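Local coordinates for protein D-3-phosphoglycerate dehydrogenase (Sulfolobus tokodaii, PDB 2EKL) that probably catalyses the NAD-dependent oxidation of D-3-phosphoglycerate, as a member of the D-isomer specific 2-hydroxyacid dehydrogenase family, at residues N91-Y96 against K308-I313; I214-F219 against L243-K248; D257-E262 against E267-L272. All blocks are in the same frame, centred on the assembly; numbering follows the deposited sequence.

Interaction 1: residues N91-Y96 against K308-I313; sequences NIKVVY and KELGMI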
loop_
_atom_site.group_PDB
_atom_site.type_symbol
_atom_site.label_atom_id
_atom_site.label_comp_id
_atom_site.label_asym_id
_atom_site.label_seq_id
_atom_site.Cartn_x
_atom_site.Cartn_y
_atom_site.Cartn_z
ATOM N N ASN A 91 -40.019 16.307 -9.689
ATOM C CA ASN A 91 -39.416 16.297 -11.018
ATOM C C ASN A 91 -38.179 17.191 -11.067
ATOM O O ASN A 91 -37.896 17.825 -12.084
ATOM C CB ASN A 91 -40.432 16.760 -12.063
ATOM C CG ASN A 91 -41.677 15.896 -12.082
ATOM O OD1 ASN A 91 -41.598 14.678 -12.246
ATOM N ND2 ASN A 91 -42.836 16.523 -11.913
ATOM N N ILE A 92 -37.450 17.238 -9.956
ATOM C CA ILE A 92 -36.238 18.045 -9.860
ATOM C C ILE A 92 -35.017 17.208 -10.230
ATOM O O ILE A 92 -34.755 16.178 -9.611
ATOM C CB ILE A 92 -36.040 18.589 -8.428
ATOM C CG1 ILE A 92 -37.224 19.477 -8.039
ATOM C CG2 ILE A 92 -34.731 19.372 -8.344
ATOM C CD1 ILE A 92 -37.181 19.968 -6.609
ATOM N N LYS A 93 -34.276 17.655 -11.240
ATOM C CA LYS A 93 -33.077 16.949 -11.683
ATOM C C LYS A 93 -31.998 17.011 -10.612
ATOM O O LYS A 93 -31.671 18.089 -10.112
ATOM C CB LYS A 93 -32.536 17.568 -12.974
ATOM C CG LYS A 93 -33.428 17.386 -14.185
ATOM C CD LYS A 93 -32.812 18.039 -15.410
ATOM C CE LYS A 93 -33.682 17.846 -16.638
ATOM N NZ LYS A 93 -33.095 18.514 -17.828
ATOM N N VAL A 94 -31.446 15.855 -10.261
ATOM C CA VAL A 94 -30.398 15.785 -9.250
ATOM C C VAL A 94 -29.103 15.313 -9.905
ATOM O O VAL A 94 -29.053 14.226 -10.480
ATOM C CB VAL A 94 -30.782 14.808 -8.121
ATOM C CG1 VAL A 94 -29.716 14.814 -7.038
ATOM C CG2 VAL A 94 -32.134 15.194 -7.541
ATOM N N VAL A 95 -28.060 16.135 -9.820
ATOM C CA VAL A 95 -26.774 15.795 -10.417
ATOM C C VAL A 95 -25.637 15.811 -9.409
ATOM O O VAL A 95 -25.698 16.501 -8.392
ATOM C CB VAL A 95 -26.402 16.768 -11.565
ATOM C CG1 VAL A 95 -27.439 16.691 -12.677
ATOM C CG2 VAL A 95 -26.289 18.191 -11.027
ATOM N N TYR A 96 -24.600 15.033 -9.699
ATOM C CA TYR A 96 -23.424 14.962 -8.844
ATOM C C TYR A 96 -22.279 14.348 -9.641
ATOM O O TYR A 96 -22.269 14.444 -10.870
ATOM C CB TYR A 96 -23.715 14.159 -7.564
ATOM C CG TYR A 96 -24.048 12.694 -7.755
ATOM C CD1 TYR A 96 -25.144 12.298 -8.520
ATOM C CD2 TYR A 96 -23.283 11.704 -7.136
ATOM C CE1 TYR A 96 -25.475 10.949 -8.663
ATOM C CE2 TYR A 96 -23.602 10.354 -7.272
ATOM C CZ TYR A 96 -24.700 9.985 -8.036
ATOM O OH TYR A 96 -25.018 8.654 -8.173
ATOM N N LYS A 308 -28.928 22.819 -19.861
ATOM C CA LYS A 308 -29.165 22.880 -21.300
ATOM C C LYS A 308 -30.454 22.151 -21.665
ATOM O O LYS A 308 -31.230 22.623 -22.497
ATOM C CB LYS A 308 -27.993 22.269 -22.071
ATOM C CG LYS A 308 -28.177 22.306 -23.582
ATOM C CD LYS A 308 -26.931 21.842 -24.317
ATOM C CE LYS A 308 -25.770 22.799 -24.102
ATOM N NZ LYS A 308 -24.576 22.406 -24.903
ATOM N N GLU A 309 -30.681 21.001 -21.045
ATOM C CA GLU A 309 -31.893 20.237 -21.319
ATOM C C GLU A 309 -33.128 21.032 -20.909
ATOM O O GLU A 309 -34.213 20.848 -21.466
ATOM C CB GLU A 309 -31.857 18.903 -20.575
ATOM C CG GLU A 309 -30.820 17.927 -21.115
ATOM C CD GLU A 309 -31.168 17.403 -22.501
ATOM O OE1 GLU A 309 -32.264 17.723 -23.009
ATOM O OE2 GLU A 309 -30.345 16.664 -23.081
ATOM N N LEU A 310 -32.958 21.922 -19.937
ATOM C CA LEU A 310 -34.060 22.748 -19.457
ATOM C C LEU A 310 -34.189 24.034 -20.263
ATOM O O LEU A 310 -35.082 24.845 -20.010
ATOM C CB LEU A 310 -33.861 23.074 -17.971
ATOM C CG LEU A 310 -34.101 21.905 -17.011
ATOM C CD1 LEU A 310 -33.680 22.292 -15.603
ATOM C CD2 LEU A 310 -35.573 21.515 -17.044
ATOM N N GLY A 311 -33.294 24.212 -21.230
ATOM C CA GLY A 311 -33.315 25.391 -22.078
ATOM C C GLY A 311 -32.748 26.651 -21.451
ATOM O O GLY A 311 -32.926 27.749 -21.985
ATOM N N MET A 312 -32.056 26.504 -20.324
ATOM C CA MET A 312 -31.481 27.652 -19.630
ATOM C C MET A 312 -30.237 28.188 -20.320
ATOM O O MET A 312 -29.980 29.392 -20.297
ATOM C CB MET A 312 -31.128 27.277 -18.194
ATOM C CG MET A 312 -32.280 26.716 -17.407
ATOM S SD MET A 312 -31.747 26.254 -15.752
ATOM C CE MET A 312 -33.309 25.963 -14.975
ATOM N N ILE A 313 -29.460 27.288 -20.918
ATOM C CA ILE A 313 -28.240 27.663 -21.622
ATOM C C ILE A 313 -28.059 26.778 -22.849
ATOM O O ILE A 313 -28.871 25.847 -23.024
ATOM C CB ILE A 313 -26.989 27.499 -20.730
ATOM C CG1 ILE A 313 -26.878 26.045 -20.262
ATOM C CG2 ILE A 313 -27.066 28.451 -19.546
ATOM C CD1 ILE A 313 -25.549 25.705 -19.614
ATOM O OXT ILE A 313 -27.104 27.023 -23.612
#

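Interaction 2: residues I214-F219 against L243-K248; sequences IDYPQF and LDYIKK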
loop_
_atom_site.group_PDB
_atom_site.type_symbol
_atom_site.label_atom_id
_atom_site.label_comp_id
_atom_site.label_asym_id
_atom_site.label_seq_id
_atom_site.Cartn_x
_atom_site.Cartn_y
_atom_site.Cartn_z
ATOM N N ILE A 214 -21.658 -8.567 6.362
ATOM C CA ILE A 214 -20.691 -9.393 7.060
ATOM C C ILE A 214 -21.131 -9.414 8.516
ATOM O O ILE A 214 -20.840 -8.491 9.282
ATOM C CB ILE A 214 -19.258 -8.818 6.940
ATOM C CG1 ILE A 214 -18.896 -8.631 5.461
ATOM C CG2 ILE A 214 -18.258 -9.770 7.578
ATOM C CD1 ILE A 214 -18.995 -9.904 4.627
ATOM N N ASP A 215 -21.858 -10.468 8.877
ATOM C CA ASP A 215 -22.378 -10.634 10.228
ATOM C C ASP A 215 -21.791 -11.895 10.856
ATOM O O ASP A 215 -20.855 -12.489 10.316
ATOM C CB ASP A 215 -23.912 -10.721 10.193
ATOM C CG ASP A 215 -24.563 -10.159 11.448
ATOM O OD1 ASP A 215 -24.124 -10.507 12.564
ATOM O OD2 ASP A 215 -25.521 -9.370 11.315
ATOM N N TYR A 216 -22.342 -12.313 11.988
ATOM C CA TYR A 216 -21.819 -13.483 12.681
ATOM C C TYR A 216 -21.614 -14.751 11.858
ATOM O O TYR A 216 -20.557 -15.372 11.937
ATOM C CB TYR A 216 -22.669 -13.792 13.918
ATOM C CG TYR A 216 -22.164 -13.073 15.146
ATOM C CD1 TYR A 216 -21.082 -13.580 15.866
ATOM C CD2 TYR A 216 -22.719 -11.860 15.555
ATOM C CE1 TYR A 216 -20.560 -12.899 16.958
ATOM C CE2 TYR A 216 -22.206 -11.171 16.650
ATOM C CZ TYR A 216 -21.126 -11.694 17.345
ATOM O OH TYR A 216 -20.600 -11.015 18.418
ATOM N N PRO A 217 -22.618 -15.164 11.066
ATOM C CA PRO A 217 -22.449 -16.381 10.263
ATOM C C PRO A 217 -21.275 -16.280 9.291
ATOM O O PRO A 217 -20.535 -17.245 9.091
ATOM C CB PRO A 217 -23.786 -16.508 9.540
ATOM C CG PRO A 217 -24.752 -15.850 10.490
ATOM C CD PRO A 217 -23.979 -14.623 10.916
ATOM N N GLN A 218 -21.115 -15.105 8.692
ATOM C CA GLN A 218 -20.039 -14.870 7.736
ATOM C C GLN A 218 -18.676 -14.911 8.422
ATOM O O GLN A 218 -17.726 -15.475 7.886
ATOM C CB GLN A 218 -20.233 -13.518 7.037
ATOM C CG GLN A 218 -21.464 -13.435 6.124
ATOM C CD GLN A 218 -22.781 -13.489 6.885
ATOM O OE1 GLN A 218 -22.973 -12.777 7.870
ATOM N NE2 GLN A 218 -23.700 -14.325 6.420
ATOM N N PHE A 219 -18.577 -14.309 9.603
ATOM C CA PHE A 219 -17.320 -14.319 10.346
ATOM C C PHE A 219 -16.934 -15.755 10.701
ATOM O O PHE A 219 -15.760 -16.117 10.679
ATOM C CB PHE A 219 -17.447 -13.495 11.633
ATOM C CG PHE A 219 -17.142 -12.033 11.456
ATOM C CD1 PHE A 219 -15.834 -11.602 11.246
ATOM C CD2 PHE A 219 -18.160 -11.088 11.488
ATOM C CE1 PHE A 219 -15.544 -10.252 11.068
ATOM C CE2 PHE A 219 -17.883 -9.728 11.310
ATOM C CZ PHE A 219 -16.572 -9.312 11.099
ATOM N N LEU A 243 -15.239 -7.064 16.517
ATOM C CA LEU A 243 -14.436 -6.960 17.728
ATOM C C LEU A 243 -14.333 -8.327 18.401
ATOM O O LEU A 243 -13.275 -8.717 18.891
ATOM C CB LEU A 243 -15.065 -5.942 18.688
ATOM C CG LEU A 243 -14.376 -5.750 20.045
ATOM C CD1 LEU A 243 -12.937 -5.298 19.850
ATOM C CD2 LEU A 243 -15.147 -4.721 20.854
ATOM N N ASP A 244 -15.445 -9.052 18.410
ATOM C CA ASP A 244 -15.509 -10.380 19.005
ATOM C C ASP A 244 -14.481 -11.296 18.346
ATOM O O ASP A 244 -13.675 -11.944 19.023
ATOM C CB ASP A 244 -16.923 -10.947 18.821
ATOM C CG ASP A 244 -17.145 -12.245 19.576
ATOM O OD1 ASP A 244 -16.196 -12.741 20.219
ATOM O OD2 ASP A 244 -18.280 -12.769 19.526
ATOM N N TYR A 245 -14.503 -11.341 17.018
ATOM C CA TYR A 245 -13.586 -12.193 16.278
ATOM C C TYR A 245 -12.134 -11.726 16.270
ATOM O O TYR A 245 -11.228 -12.525 16.037
ATOM C CB TYR A 245 -14.116 -12.396 14.857
ATOM C CG TYR A 245 -15.219 -13.426 14.814
ATOM C CD1 TYR A 245 -14.924 -14.787 14.698
ATOM C CD2 TYR A 245 -16.554 -13.053 14.952
ATOM C CE1 TYR A 245 -15.935 -15.750 14.727
ATOM C CE2 TYR A 245 -17.575 -14.010 14.983
ATOM C CZ TYR A 245 -17.254 -15.353 14.869
ATOM O OH TYR A 245 -18.252 -16.298 14.893
ATOM N N ILE A 246 -11.905 -10.441 16.517
ATOM C CA ILE A 246 -10.537 -9.939 16.585
ATOM C C ILE A 246 -9.971 -10.378 17.939
ATOM O O ILE A 246 -8.837 -10.857 18.032
ATOM C CB ILE A 246 -10.488 -8.398 16.471
ATOM C CG1 ILE A 246 -10.723 -7.982 15.015
ATOM C CG2 ILE A 246 -9.140 -7.871 16.958
ATOM C CD1 ILE A 246 -10.686 -6.483 14.783
ATOM N N LYS A 247 -10.777 -10.238 18.986
ATOM C CA LYS A 247 -10.346 -10.633 20.321
ATOM C C LYS A 247 -10.131 -12.140 20.432
ATOM O O LYS A 247 -9.286 -12.590 21.204
ATOM C CB LYS A 247 -11.357 -10.144 21.362
ATOM C CG LYS A 247 -11.376 -8.624 21.477
ATOM C CD LYS A 247 -12.473 -8.116 22.396
ATOM C CE LYS A 247 -12.217 -8.495 23.842
ATOM N NZ LYS A 247 -13.189 -7.821 24.750
ATOM N N LYS A 248 -10.888 -12.914 19.656
ATOM C CA LYS A 248 -10.748 -14.370 19.654
ATOM C C LYS A 248 -9.431 -14.749 18.980
ATOM O O LYS A 248 -8.927 -15.860 19.153
ATOM C CB LYS A 248 -11.898 -15.031 18.886
ATOM C CG LYS A 248 -13.257 -14.934 19.548
ATOM C CD LYS A 248 -14.320 -15.576 18.673
ATOM C CE LYS A 248 -15.683 -15.541 19.339
ATOM N NZ LYS A 248 -16.749 -16.082 18.454
#

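Interaction 3: residues D257-E262 against E267-L272; sequences DVFWNE and EWELEL. With NAD (nicotinamide-adenine-dinucleotide), chain B.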
loop_
_atom_site.group_PDB
_atom_site.type_symbol
_atom_site.label_atom_id
_atom_site.label_comp_id
_atom_site.label_asym_id
_atom_site.label_seq_id
_atom_site.Cartn_x
_atom_site.Cartn_y
_atom_site.Cartn_z
ATOM N N ASP A 257 -11.140 2.515 5.877
ATOM C CA ASP A 257 -11.096 3.951 5.647
ATOM C C ASP A 257 -12.416 4.524 6.168
ATOM O O ASP A 257 -12.629 5.735 6.159
ATOM C CB ASP A 257 -10.957 4.246 4.149
ATOM C CG ASP A 257 -10.838 5.732 3.852
ATOM O OD1 ASP A 257 -9.986 6.403 4.478
ATOM O OD2 ASP A 257 -11.589 6.231 2.985
ATOM N N VAL A 258 -13.299 3.638 6.622
ATOM C CA VAL A 258 -14.606 4.052 7.130
ATOM C C VAL A 258 -14.935 3.465 8.505
ATOM O O VAL A 258 -14.691 2.284 8.774
ATOM C CB VAL A 258 -15.725 3.654 6.138
ATOM C CG1 VAL A 258 -15.517 4.369 4.809
ATOM C CG2 VAL A 258 -15.734 2.144 5.938
ATOM N N PHE A 259 -15.488 4.299 9.380
ATOM C CA PHE A 259 -15.853 3.862 10.721
ATOM C C PHE A 259 -17.319 4.197 10.970
ATOM O O PHE A 259 -17.845 5.166 10.426
ATOM C CB PHE A 259 -14.970 4.552 11.767
ATOM C CG PHE A 259 -14.282 3.596 12.706
ATOM C CD1 PHE A 259 -13.339 2.690 12.230
ATOM C CD2 PHE A 259 -14.579 3.599 14.068
ATOM C CE1 PHE A 259 -12.703 1.799 13.094
ATOM C CE2 PHE A 259 -13.949 2.714 14.939
ATOM C CZ PHE A 259 -13.008 1.812 14.452
ATOM N N TRP A 260 -17.977 3.379 11.785
ATOM C CA TRP A 260 -19.387 3.570 12.096
ATOM C C TRP A 260 -19.634 5.005 12.542
ATOM O O TRP A 260 -20.634 5.617 12.168
ATOM C CB TRP A 260 -19.797 2.554 13.160
ATOM C CG TRP A 260 -19.577 1.148 12.664
ATOM C CD1 TRP A 260 -20.471 0.367 11.986
ATOM C CD2 TRP A 260 -18.351 0.408 12.708
ATOM N NE1 TRP A 260 -19.875 -0.813 11.600
ATOM C CE2 TRP A 260 -18.574 -0.814 12.030
ATOM C CE3 TRP A 260 -17.082 0.657 13.250
ATOM C CZ2 TRP A 260 -17.575 -1.781 11.879
ATOM C CZ3 TRP A 260 -16.089 -0.308 13.100
ATOM C CH2 TRP A 260 -16.343 -1.512 12.419
ATOM N N ASN A 261 -18.701 5.532 13.326
ATOM C CA ASN A 261 -18.746 6.909 13.807
ATOM C C ASN A 261 -17.328 7.450 13.672
ATOM O O ASN A 261 -16.380 6.849 14.176
ATOM C CB ASN A 261 -19.194 6.969 15.269
ATOM C CG ASN A 261 -20.700 6.875 15.422
ATOM O OD1 ASN A 261 -21.437 7.761 14.987
ATOM N ND2 ASN A 261 -21.168 5.796 16.038
ATOM N N GLU A 262 -17.189 8.581 12.984
ATOM C CA GLU A 262 -15.880 9.190 12.764
ATOM C C GLU A 262 -15.825 10.596 13.364
ATOM O O GLU A 262 -16.359 11.541 12.786
ATOM C CB GLU A 262 -15.599 9.252 11.255
ATOM C CG GLU A 262 -15.832 7.920 10.532
ATOM C CD GLU A 262 -15.802 8.034 9.011
ATOM O OE1 GLU A 262 -15.843 9.163 8.484
ATOM O OE2 GLU A 262 -15.750 6.983 8.337
ATOM N N GLU A 267 -18.520 2.694 23.238
ATOM C CA GLU A 267 -17.476 1.924 23.909
ATOM C C GLU A 267 -16.835 0.840 23.048
ATOM O O GLU A 267 -15.612 0.696 23.036
ATOM C CB GLU A 267 -18.023 1.275 25.187
ATOM C CG GLU A 267 -16.955 0.558 26.010
ATOM C CD GLU A 267 -17.517 -0.156 27.228
ATOM O OE1 GLU A 267 -18.245 0.487 28.015
ATOM O OE2 GLU A 267 -17.223 -1.359 27.402
ATOM N N TRP A 268 -17.654 0.069 22.342
ATOM C CA TRP A 268 -17.123 -1.003 21.511
ATOM C C TRP A 268 -16.335 -0.449 20.325
ATOM O O TRP A 268 -15.354 -1.057 19.890
ATOM C CB TRP A 268 -18.252 -1.912 21.017
ATOM C CG TRP A 268 -19.253 -1.205 20.185
ATOM C CD1 TRP A 268 -20.342 -0.513 20.624
ATOM C CD2 TRP A 268 -19.233 -1.068 18.761
ATOM N NE1 TRP A 268 -21.004 0.048 19.560
ATOM C CE2 TRP A 268 -20.345 -0.277 18.403
ATOM C CE3 TRP A 268 -18.382 -1.537 17.750
ATOM C CZ2 TRP A 268 -20.632 0.060 17.076
ATOM C CZ3 TRP A 268 -18.666 -1.201 16.428
ATOM C CH2 TRP A 268 -19.782 -0.410 16.105
ATOM N N GLU A 269 -16.768 0.700 19.808
ATOM C CA GLU A 269 -16.095 1.353 18.683
ATOM C C GLU A 269 -14.718 1.818 19.121
ATOM O O GLU A 269 -13.738 1.704 18.386
ATOM C CB GLU A 269 -16.880 2.574 18.212
ATOM C CG GLU A 269 -17.975 2.296 17.221
ATOM C CD GLU A 269 -18.464 3.569 16.570
ATOM O OE1 GLU A 269 -19.106 4.381 17.266
ATOM O OE2 GLU A 269 -18.187 3.764 15.369
ATOM N N LEU A 270 -14.661 2.382 20.321
ATOM C CA LEU A 270 -13.407 2.858 20.873
ATOM C C LEU A 270 -12.445 1.691 21.085
ATOM O O LEU A 270 -11.248 1.818 20.843
ATOM C CB LEU A 270 -13.672 3.574 22.200
ATOM C CG LEU A 270 -14.504 4.847 22.037
ATOM C CD1 LEU A 270 -14.945 5.376 23.398
ATOM C CD2 LEU A 270 -13.676 5.883 21.289
ATOM N N GLU A 271 -12.970 0.551 21.529
ATOM C CA GLU A 271 -12.126 -0.614 21.765
ATOM C C GLU A 271 -11.511 -1.094 20.452
ATOM O O GLU A 271 -10.343 -1.489 20.410
ATOM C CB GLU A 271 -12.927 -1.748 22.414
ATOM C CG GLU A 271 -12.048 -2.712 23.197
ATOM C CD GLU A 271 -12.831 -3.798 23.905
ATOM O OE1 GLU A 271 -13.912 -3.499 24.457
ATOM O OE2 GLU A 271 -12.352 -4.951 23.923
ATOM N N LEU A 272 -12.302 -1.060 19.384
ATOM C CA LEU A 272 -11.820 -1.469 18.067
ATOM C C LEU A 272 -10.723 -0.523 17.602
ATOM O O LEU A 272 -9.642 -0.953 17.213
ATOM C CB LEU A 272 -12.959 -1.445 17.043
ATOM C CG LEU A 272 -13.880 -2.662 16.945
ATOM C CD1 LEU A 272 -15.043 -2.341 16.020
ATOM C CD2 LEU A 272 -13.096 -3.861 16.428
HETATM P PA NAD B . -20.634 0.424 -7.539
HETATM O O1A NAD B . -19.920 0.528 -8.824
HETATM O O2A NAD B . -22.102 0.815 -7.545
HETATM O O5B NAD B . -20.440 -1.081 -7.023
HETATM C C5B NAD B . -21.063 -1.491 -5.816
HETATM C C4B NAD B . -21.297 -3.107 -6.024
HETATM O O4B NAD B . -21.556 -3.754 -4.768
HETATM C C3B NAD B . -22.420 -3.364 -7.085
HETATM O O3B NAD B . -21.975 -4.230 -8.126
HETATM C C2B NAD B . -23.573 -3.873 -6.211
HETATM O O2B NAD B . -24.550 -4.684 -6.819
HETATM C C1B NAD B . -22.767 -4.497 -5.132
HETATM N N9A NAD B . -23.557 -4.841 -3.908
HETATM C C8A NAD B . -24.541 -4.133 -3.234
HETATM N N7A NAD B . -24.973 -4.854 -2.172
HETATM C C5A NAD B . -24.282 -6.017 -2.149
HETATM C C6A NAD B . -24.266 -7.190 -1.295
HETATM N N6A NAD B . -25.070 -7.283 -0.248
HETATM N N1A NAD B . -23.369 -8.273 -1.581
HETATM C C2A NAD B . -22.475 -8.233 -2.700
HETATM N N3A NAD B . -22.488 -7.091 -3.536
HETATM C C4A NAD B . -23.374 -6.016 -3.256
HETATM O O3 NAD B . -19.924 1.376 -6.451
HETATM P PN NAD B . -18.375 1.805 -6.300
HETATM O O1N NAD B . -17.505 0.705 -6.742
HETATM O O2N NAD B . -18.265 3.077 -7.072
HETATM O O5D NAD B . -18.382 2.099 -4.751
HETATM C C5D NAD B . -18.282 1.027 -3.838
HETATM C C4D NAD B . -18.340 1.512 -2.405
HETATM O O4D NAD B . -17.238 2.340 -2.080
HETATM C C3D NAD B . -19.591 2.346 -2.006
HETATM O O3D NAD B . -20.079 1.957 -0.713
HETATM C C2D NAD B . -19.110 3.749 -2.088
HETATM O O2D NAD B . -19.991 4.666 -1.468
HETATM C C1D NAD B . -17.743 3.531 -1.502
HETATM N N1N NAD B . -16.713 4.586 -1.720
HETATM C C2N NAD B . -15.921 4.990 -0.599
HETATM C C3N NAD B . -14.929 5.998 -0.785
HETATM C C7N NAD B . -14.101 6.418 0.370
HETATM O O7N NAD B . -13.743 7.712 0.426
HETATM N N7N NAD B . -13.698 5.607 1.337
HETATM C C4N NAD B . -14.767 6.584 -2.143
HETATM C C5N NAD B . -15.579 6.164 -3.271
HETATM C C6N NAD B . -16.563 5.150 -3.046
#

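Interaction 1: residues N91-Y96 against K308-I313
Lys93, in strand 93-95, and Leu310, just beyond the last helical residue of the chain, mark the nearest approach of the two backbones, with their CA atoms 9.7 Å apart, so side chains alone span the gap. With CG anti to the carbonyl carbon (chi1 -67°) and every later torsion close to 180°, the Lys93 chain runs straight out from the strand and delivers the ammonium group to the end of the helix. There NZ gives a weak hydrogen bond to Ala306 O and lies 3.0 Å from Glu309 CB, the two side chains crossing at about a right angle, while it meets Leu310 tip to tip, with NZ 3.6 Å from Leu310 CG. Glu309 bends at chi2 and turns its carboxylate elsewhere: Lys93 NZ and Glu309 OE1 stay 5.3 Å apart, a distance at which the opposite charges probably attract without pairing. The helix closes in a Schellman motif, Gly311 N donating to Lys308 O at 2.9 Å and Gly311 adopting positive phi. Strand 93-95 forms an edge of the five-stranded parallel sheet, hydrogen-bonded to strand 71-74, and the contact joins that edge to the end of helix 289-309. Replacing Lys93 by an alanine would probably cost Ala306 O that bond and leave the Leu310 side chain freer to turn. Leu310 also packs on Lys70 and Ile71.

Interaction 2: residues I214-F219 against L243-K248
The ring of Tyr245 is covered on both faces: Phe219 CB lies over one, 3.5 Å from the centroid in a CH-pi contact, and Lys248 NZ sits above the other, offset toward the rim. At its edge, in plane, comes Tyr216 CD1, 3.6 Å from Tyr245 CE2. The three rings form an aromatic cluster with quite different mutual tilts. Those of Phe219 and Tyr245 are nearly parallel, their planes 10° apart, yet slid so far that they barely overlap; it is the CB of Phe219, rather than its ring, that occupies the tyrosine face. Tyr216 is inclined to Tyr245 by 55°, neither stacked nor edge-to-face. Ile214 CG2 lies against one face of the Phe219 ring.

The polar link is made by Tyr216, whose OH donates to Asp244 OD2 over 3.1 Å, using the anti lone pair of that oxygen. The carboxylate oxygen approaches at the edge of the tyrosine ring. Asp244 CG stands anti to its backbone N (chi1 -172°), which carries the carboxylate toward the tyrosine, and a long salt bridge from Lys248 NZ reaches the same OD2. Tyr245 OH is bonded instead to Glu220 OE1.

Within the Rossmann-type NAD-binding domain, helices 216-221 and 239-247 thus pack through aromatic side chains. Phe219 also rests on Ala241 and Leu242, Tyr245 reaches Val251 of strand 251-256, and Leu243 and Ile246 pack on Leu272 of helix 267-274.

Interaction 3: residues D257-E262 against E267-L272
Trp260 and Trp268 meet edge to face: the six-membered ring of Trp268 points its CH2 corner at one face of the Trp260 indole, CH2 lying 3.8 Å from Trp260 CD2, with the planes at 64°. In Trp268, CG sits between the backbone N and the carbonyl carbon (chi1 61°), which directs the six-membered end of the indole at Trp260. Leu272 CD1 touches Trp260 CZ3 at 3.7 Å, the two side chains crossing at about a right angle. The Phe259 ring takes Trp260 CZ3 over the centre of one face and Glu269 O at its edge.

This loop follows strand 251-256 of the Rossmann-type domain and leads into helix 267-274; at its start Asp257 OD2 accepts a hydrogen bond from NAD N7N, the nicotinamide amide, at 2.7 Å. Farther along, Glu269 stretches from the helix to grip Asn261 twice. Asn261 ND2 donates to Glu269 OE1 at 2.8 Å; the acceptor lies close to the amide plane, but the amide comes in on the syn side of OE1, 32° out of the carboxylate plane. The backbone bond from Asn261 N to Glu269 OE2 is weak. Phe259 and Glu262 touch Phe132 of the second subunit.

In the fold
One contact lies at the surface and two are partly buried; none is wholly in the core. Interaction 1 is the surface contact, on the far side of the chain's centre from the other two, its centre 39 Å or more from theirs; a single extended lysine bridges strand and helix end, without a hydrogen bond or salt bridge between its segments. Interactions 2 and 3 rely on aromatic packing supplemented by a carboxylate hydrogen bond. They touch each other, since helix 239-247 of interaction 2 lies beside helix 267-274 of interaction 3: Lys247 NZ and Glu271 OE2 form a salt bridge of 3.1 Å. Among the three, 257-262 alone carries an NAD-binding residue.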